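Local structure of FHA domain-containing protein FhaA (Mycobacterium tuberculosis, 3PO8) at residues L47-R50 with V55-L58; T68-N71 with E76-L79. The protein regulates cell growth and peptidoglycan synthesis by binding MviN, and recognises phosphorylated MviN and PknB through the FHA domain, the part described here. All blocks are in the same frame, centred on the assembly; numbering follows the deposited sequence.

Contact 1: residues L47-R50 with V55-L58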
ATOM      1  N   LEU A  47      -5.992  -4.223  -0.583  1.00 10.01           N
ATOM      2  CA  LEU A  47      -4.749  -4.908  -0.785  1.00 10.25           C
ATOM      3  C   LEU A  47      -4.094  -5.113   0.549  1.00  9.67           C
ATOM      4  O   LEU A  47      -4.435  -4.450   1.522  1.00 10.66           O
ATOM      5  CB  LEU A  47      -3.832  -4.172  -1.774  1.00 11.82           C
ATOM      6  CG  LEU A  47      -3.361  -2.783  -1.367  1.00 11.91           C
ATOM      7  CD1 LEU A  47      -2.100  -2.850  -0.494  1.00 15.13           C
ATOM      8  CD2 LEU A  47      -3.044  -1.906  -2.584  1.00 11.86           C
ATOM      9  N   GLU A  48      -3.162  -6.064   0.590  1.00 10.36           N
ATOM     10  CA  GLU A  48      -2.324  -6.278   1.740  1.00 11.90           C
ATOM     11  C   GLU A  48      -0.889  -6.085   1.356  1.00 10.40           C
ATOM     12  O   GLU A  48      -0.501  -6.391   0.246  1.00 11.29           O
ATOM     13  CB  GLU A  48      -2.552  -7.675   2.314  1.00 13.76           C
ATOM     14  CG  GLU A  48      -1.886  -8.818   1.647  1.00 17.57           C
ATOM     15  CD  GLU A  48      -1.840 -10.098   2.518  1.00 19.96           C
ATOM     16  OE1 GLU A  48      -1.890 -10.037   3.787  1.00 23.72           O
ATOM     17  OE2 GLU A  48      -1.734 -11.165   1.891  1.00 26.53           O
ATOM     18  N   ILE A  49      -0.100  -5.560   2.276  1.00  9.78           N
ATOM     19  CA  ILE A  49       1.344  -5.535   2.121  1.00 10.02           C
ATOM     20  C   ILE A  49       1.906  -6.330   3.278  1.00  9.38           C
ATOM     21  O   ILE A  49       1.657  -6.006   4.440  1.00 11.64           O
ATOM     22  CB  ILE A  49       1.947  -4.141   2.081  1.00 10.11           C
ATOM     23  CG1 ILE A  49       1.391  -3.373   0.877  1.00 11.10           C
ATOM     24  CG2 ILE A  49       3.459  -4.236   1.955  1.00 12.53           C
ATOM     25  CD1 ILE A  49       1.669  -1.877   0.823  1.00 11.89           C
ATOM     26  N   ARG A  50       2.646  -7.379   2.945  1.00  9.25           N
ATOM     27  CA  ARG A  50       3.280  -8.259   3.911  1.00  9.78           C
ATOM     28  C   ARG A  50       4.726  -7.853   4.082  1.00  9.93           C
ATOM     29  O   ARG A  50       5.443  -7.790   3.106  1.00 11.11           O
ATOM     30  CB  ARG A  50       3.151  -9.691   3.433  1.00  9.98           C
ATOM     31  CG  ARG A  50       1.670 -10.087   3.331  1.00 12.37           C
ATOM     32  CD  ARG A  50       1.427 -11.574   3.145  1.00 14.86           C
ATOM     33  NE  ARG A  50       2.170 -12.123   2.028  1.00 16.10           N
ATOM     34  CZ  ARG A  50       1.696 -12.311   0.796  1.00 20.58           C
ATOM     35  NH1 ARG A  50       0.463 -11.976   0.473  1.00 22.14           N
ATOM     36  NH2 ARG A  50       2.485 -12.828  -0.130  1.00 21.80           N
ATOM     37  N   VAL A  55      11.641  -7.487   2.989  1.00 14.95           N
ATOM     38  CA  VAL A  55      10.905  -7.569   1.736  1.00 14.53           C
ATOM     39  C   VAL A  55       9.451  -7.208   1.966  1.00 12.58           C
ATOM     40  O   VAL A  55       8.848  -7.705   2.908  1.00 12.55           O
ATOM     41  CB  VAL A  55      10.977  -9.013   1.192  1.00 14.29           C
ATOM     42  CG1 VAL A  55      10.022  -9.219  -0.008  1.00 15.71           C
ATOM     43  CG2 VAL A  55      12.425  -9.357   0.833  1.00 16.91           C
ATOM     44  N   ALA A  56       8.901  -6.324   1.121  1.00 11.33           N
ATOM     45  CA  ALA A  56       7.508  -5.942   1.166  1.00 10.47           C
ATOM     46  C   ALA A  56       6.810  -6.539  -0.027  1.00 10.20           C
ATOM     47  O   ALA A  56       7.113  -6.186  -1.158  1.00 11.42           O
ATOM     48  CB  ALA A  56       7.383  -4.419   1.128  1.00 11.38           C
ATOM     49  N   LEU A  57       5.881  -7.451   0.231  1.00  9.68           N
ATOM     50  CA  LEU A  57       5.092  -8.107  -0.805  1.00 10.72           C
ATOM     51  C   LEU A  57       3.674  -7.576  -0.787  1.00 11.07           C
ATOM     52  O   LEU A  57       2.942  -7.710   0.209  1.00 11.64           O
ATOM     53  CB  LEU A  57       5.064  -9.607  -0.596  1.00 11.21           C
ATOM     54  CG  LEU A  57       6.408 -10.289  -0.612  1.00 13.91           C
ATOM     55  CD1 LEU A  57       6.167 -11.753  -0.354  1.00 16.96           C
ATOM     56  CD2 LEU A  57       7.107 -10.094  -1.938  1.00 17.21           C
ATOM     57  N   LEU A  58       3.264  -6.990  -1.890  1.00 10.12           N
ATOM     58  CA  LEU A  58       1.913  -6.487  -2.062  1.00 10.45           C
ATOM     59  C   LEU A  58       1.015  -7.533  -2.710  1.00 10.79           C
ATOM     60  O   LEU A  58       1.410  -8.205  -3.641  1.00 11.46           O
ATOM     61  CB  LEU A  58       1.951  -5.207  -2.907  1.00 10.62           C
ATOM     62  CG  LEU A  58       0.611  -4.554  -3.245  1.00 11.20           C
ATOM     63  CD1 LEU A  58       0.797  -3.027  -3.319  1.00 12.92           C
ATOM     64  CD2 LEU A  58       0.006  -5.116  -4.530  1.00 13.12           C
TER
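Arg50 and Leu57 face each other as the antiparallel hydrogen-bonded pair of this two-strand contact, and both backbone bonds between them are nearly straight. Arg50 N donates to Leu57 O at 2.8 Å with an N-H...O angle of 173°, and Leu57 N returns the bond to Arg50 O at 2.9 Å. The next pair, Ile49 with Leu58, is non-hydrogen-bonded. Here CA-H...O contacts fill in: Leu58 CA lies 3.3 Å from Glu48 O, and Ile49 CA points in the same manner at Leu57 O.

Apolar contacts lie on the face of the sheet that carries Ile49 and Leu58. Ile49 reaches two neighbours with two branches, CG2 touching Ala56 CB at 4.0 Å and CG1 resting against Leu58 CB at 4.2 Å. Leu58 holds CG anti to its backbone N (chi1 178°), which carries CD1 along to Leu47, where it meets both methyls, CD1 and CD2. Ile85 touches Leu47 and Leu58 from strand 84-87 of the other sheet.

Charge is confined to the Arg50 and Leu57 face. The arginine bends at chi3 (-53°), bringing NH2 to 3.8 Å from Leu57 CD1, while NH1 forms a salt bridge with Glu48 OE2 at 2.7 Å. That carboxylate oxygen lies in the guanidinium plane, yet is itself approached from above the carboxylate plane. A second salt bridge joins NH2 to Glu76, so acids on two strands fix the guanidinium.

Strands 47-51 and 56-60, antiparallel neighbours with a short connection, form a beta hairpin; its buried apolar face toward the other sheet and partly exposed face with Glu48, Arg50 and Leu57 suit the FHA beta sandwich.

Contact 2: residues T68-N71 with E76-L79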
ATOM      1  N   THR A  68      -2.848  -1.254  -9.293  1.00 10.78           N
ATOM      2  CA  THR A  68      -1.670  -1.188 -10.156  1.00 11.01           C
ATOM      3  C   THR A  68      -0.463  -0.694  -9.393  1.00 10.02           C
ATOM      4  O   THR A  68      -0.575   0.016  -8.401  1.00 10.13           O
ATOM      5  CB  THR A  68      -1.833  -0.292 -11.397  1.00 11.59           C
ATOM      6  OG1 THR A  68      -1.976   1.071 -11.004  1.00 12.90           O
ATOM      7  CG2 THR A  68      -3.050  -0.675 -12.183  1.00 11.79           C
ATOM      8  N   VAL A  69       0.695  -1.129  -9.848  1.00 10.08           N
ATOM      9  CA  VAL A  69       1.960  -0.588  -9.356  1.00 10.11           C
ATOM     10  C   VAL A  69       2.743  -0.119 -10.569  1.00 10.41           C
ATOM     11  O   VAL A  69       2.916  -0.873 -11.527  1.00 11.00           O
ATOM     12  CB  VAL A  69       2.785  -1.591  -8.520  1.00 10.08           C
ATOM     13  CG1 VAL A  69       4.083  -0.919  -7.979  1.00 10.88           C
ATOM     14  CG2 VAL A  69       1.963  -2.150  -7.387  1.00 10.54           C
ATOM     15  N   ASN A  70       3.157   1.150 -10.528  1.00 10.85           N
ATOM     16  CA  ASN A  70       3.851   1.777 -11.653  1.00 12.15           C
ATOM     17  C   ASN A  70       3.042   1.589 -12.922  1.00 12.24           C
ATOM     18  O   ASN A  70       3.591   1.277 -13.988  1.00 12.76           O
ATOM     19  CB  ASN A  70       5.271   1.244 -11.782  1.00 11.96           C
ATOM     20  CG  ASN A  70       6.097   1.503 -10.532  1.00 11.32           C
ATOM     21  OD1 ASN A  70       5.802   2.411  -9.745  1.00 12.07           O
ATOM     22  ND2 ASN A  70       7.143   0.721 -10.351  1.00 14.39           N
ATOM     23  N   ASN A  71       1.718   1.753 -12.773  1.00 12.52           N
ATOM     24  CA  ASN A  71       0.723   1.625 -13.831  1.00 14.15           C
ATOM     25  C   ASN A  71       0.636   0.248 -14.480  1.00 15.00           C
ATOM     26  O   ASN A  71       0.166   0.127 -15.611  1.00 18.43           O
ATOM     27  CB  ASN A  71       0.930   2.713 -14.891  1.00 14.36           C
ATOM     28  CG  ASN A  71       0.652   4.127 -14.357  1.00 16.83           C
ATOM     29  OD1 ASN A  71      -0.352   4.354 -13.662  1.00 15.94           O
ATOM     30  ND2 ASN A  71       1.531   5.055 -14.672  1.00 17.53           N
ATOM     31  N   GLU A  76       0.097 -10.213  -7.091  1.00 12.76           N
ATOM     32  CA  GLU A  76       1.191  -9.946  -6.155  1.00 12.32           C
ATOM     33  C   GLU A  76       2.368  -9.227  -6.792  1.00 11.23           C
ATOM     34  O   GLU A  76       2.641  -9.350  -7.970  1.00 11.76           O
ATOM     35  CB  GLU A  76       1.657 -11.208  -5.437  1.00 13.26           C
ATOM     36  CG  GLU A  76       0.538 -11.883  -4.681  1.00 16.23           C
ATOM     37  CD  GLU A  76       0.953 -12.621  -3.406  1.00 19.98           C
ATOM     38  OE1 GLU A  76       2.160 -12.660  -3.060  1.00 22.80           O
ATOM     39  OE2 GLU A  76       0.034 -13.163  -2.741  1.00 23.78           O
ATOM     40  N   TRP A  77       3.075  -8.450  -5.998  1.00 10.05           N
ATOM     41  CA  TRP A  77       4.156  -7.593  -6.480  1.00 10.81           C
ATOM     42  C   TRP A  77       5.156  -7.377  -5.377  1.00 11.19           C
ATOM     43  O   TRP A  77       4.758  -7.137  -4.249  1.00 12.72           O
ATOM     44  CB  TRP A  77       3.569  -6.262  -6.920  1.00 10.32           C
ATOM     45  CG  TRP A  77       4.545  -5.258  -7.418  1.00 10.71           C
ATOM     46  CD1 TRP A  77       5.318  -4.434  -6.672  1.00 10.85           C
ATOM     47  CD2 TRP A  77       4.865  -4.980  -8.781  1.00 10.21           C
ATOM     48  NE1 TRP A  77       6.095  -3.645  -7.478  1.00 12.30           N
ATOM     49  CE2 TRP A  77       5.845  -3.967  -8.782  1.00 11.68           C
ATOM     50  CE3 TRP A  77       4.420  -5.487 -10.003  1.00 12.12           C
ATOM     51  CZ2 TRP A  77       6.355  -3.436  -9.958  1.00 12.45           C
ATOM     52  CZ3 TRP A  77       4.944  -4.965 -11.160  1.00 12.56           C
ATOM     53  CH2 TRP A  77       5.901  -3.954 -11.125  1.00 13.50           C
ATOM     54  N   GLN A  78       6.445  -7.483  -5.665  1.00 11.09           N
ATOM     55  CA  GLN A  78       7.454  -7.168  -4.675  1.00 11.37           C
ATOM     56  C   GLN A  78       7.821  -5.709  -4.805  1.00 10.81           C
ATOM     57  O   GLN A  78       8.298  -5.300  -5.857  1.00 11.11           O
ATOM     58  CB  GLN A  78       8.673  -8.049  -4.845  1.00 11.83           C
ATOM     59  CG  GLN A  78       9.727  -7.777  -3.788  1.00 12.45           C
ATOM     60  CD  GLN A  78      10.823  -8.763  -3.761  1.00 14.07           C
ATOM     61  OE1 GLN A  78      10.579  -9.968  -3.855  1.00 16.05           O
ATOM     62  NE2 GLN A  78      12.051  -8.282  -3.575  1.00 17.36           N
ATOM     63  N   LEU A  79       7.572  -4.937  -3.753  1.00 10.57           N
ATOM     64  CA  LEU A  79       7.721  -3.503  -3.814  1.00 10.55           C
ATOM     65  C   LEU A  79       9.188  -3.122  -3.754  1.00 11.07           C
ATOM     66  O   LEU A  79      10.000  -3.786  -3.099  1.00 12.95           O
ATOM     67  CB  LEU A  79       6.937  -2.840  -2.683  1.00 11.55           C
ATOM     68  CG  LEU A  79       5.425  -2.858  -2.787  1.00 11.45           C
ATOM     69  CD1 LEU A  79       4.814  -2.507  -1.485  1.00 11.86           C
ATOM     70  CD2 LEU A  79       4.914  -1.877  -3.859  1.00 11.54           C
TER
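Packing between the two sheets of the FHA beta sandwich brings Val69, on strand 68-69, against the indole of Trp77, on strand 76-78. Their CA atoms, the nearest pair across the two segments, are 7.9 Å apart and no hydrogen bond links the segments, so side chains alone make the contact. The valine sits over one face of the ring, its CB 3.8 Å above the plane. CG1 makes a CH-pi contact with the five-membered ring, 3.8 Å from its centroid and 27° off the normal; its nearest ring atom is Trp77 NE1 at 3.4 Å. CG2 lies further along the pyrrole, 4.0 Å from Trp77 CG. Trp77 presents this face with CG anti to the backbone N (chi1 179°) and the ring turned across the chain (chi2 -81°). Val69 CG1 also reaches Leu79 CD2 at 4.3 Å. Asn70 ND2 approaches Trp77 CZ2 obliquely at 4.2 Å. Both polar groups are tied to Asp83: its OD1 accepts from Asn70 ND2 and its OD2 from Trp77 NE1, while Asn70 OD1 accepts from Val84 N. Strand 68-69 lies between strands 84-87 and 72-73 in its sheet, whereas 76-78 borders 56-60 at an edge of the other.

How the contacts relate
Strand 56-60 joins the two contacts: Leu58 N lies 2.8 Å from Trp77 O and Ala56 O 2.9 Å from Leu79 N, both probable hydrogen bonds, so that 56-60 has 47-51 on one side and 76-78 on the other within one sheet. Contact 1 lies within that sheet and rests on backbone hydrogen bonds as well as side chains, whereas contact 2 spans the two sheets through side chains alone. Each is partly buried, with centres about 10 Å apart. In contact 1 buried aliphatic groups and a partly exposed ion pair occupy separate faces; in contact 2 buried Val69 and Leu79 adjoin a partly exposed indole and exposed Asn70.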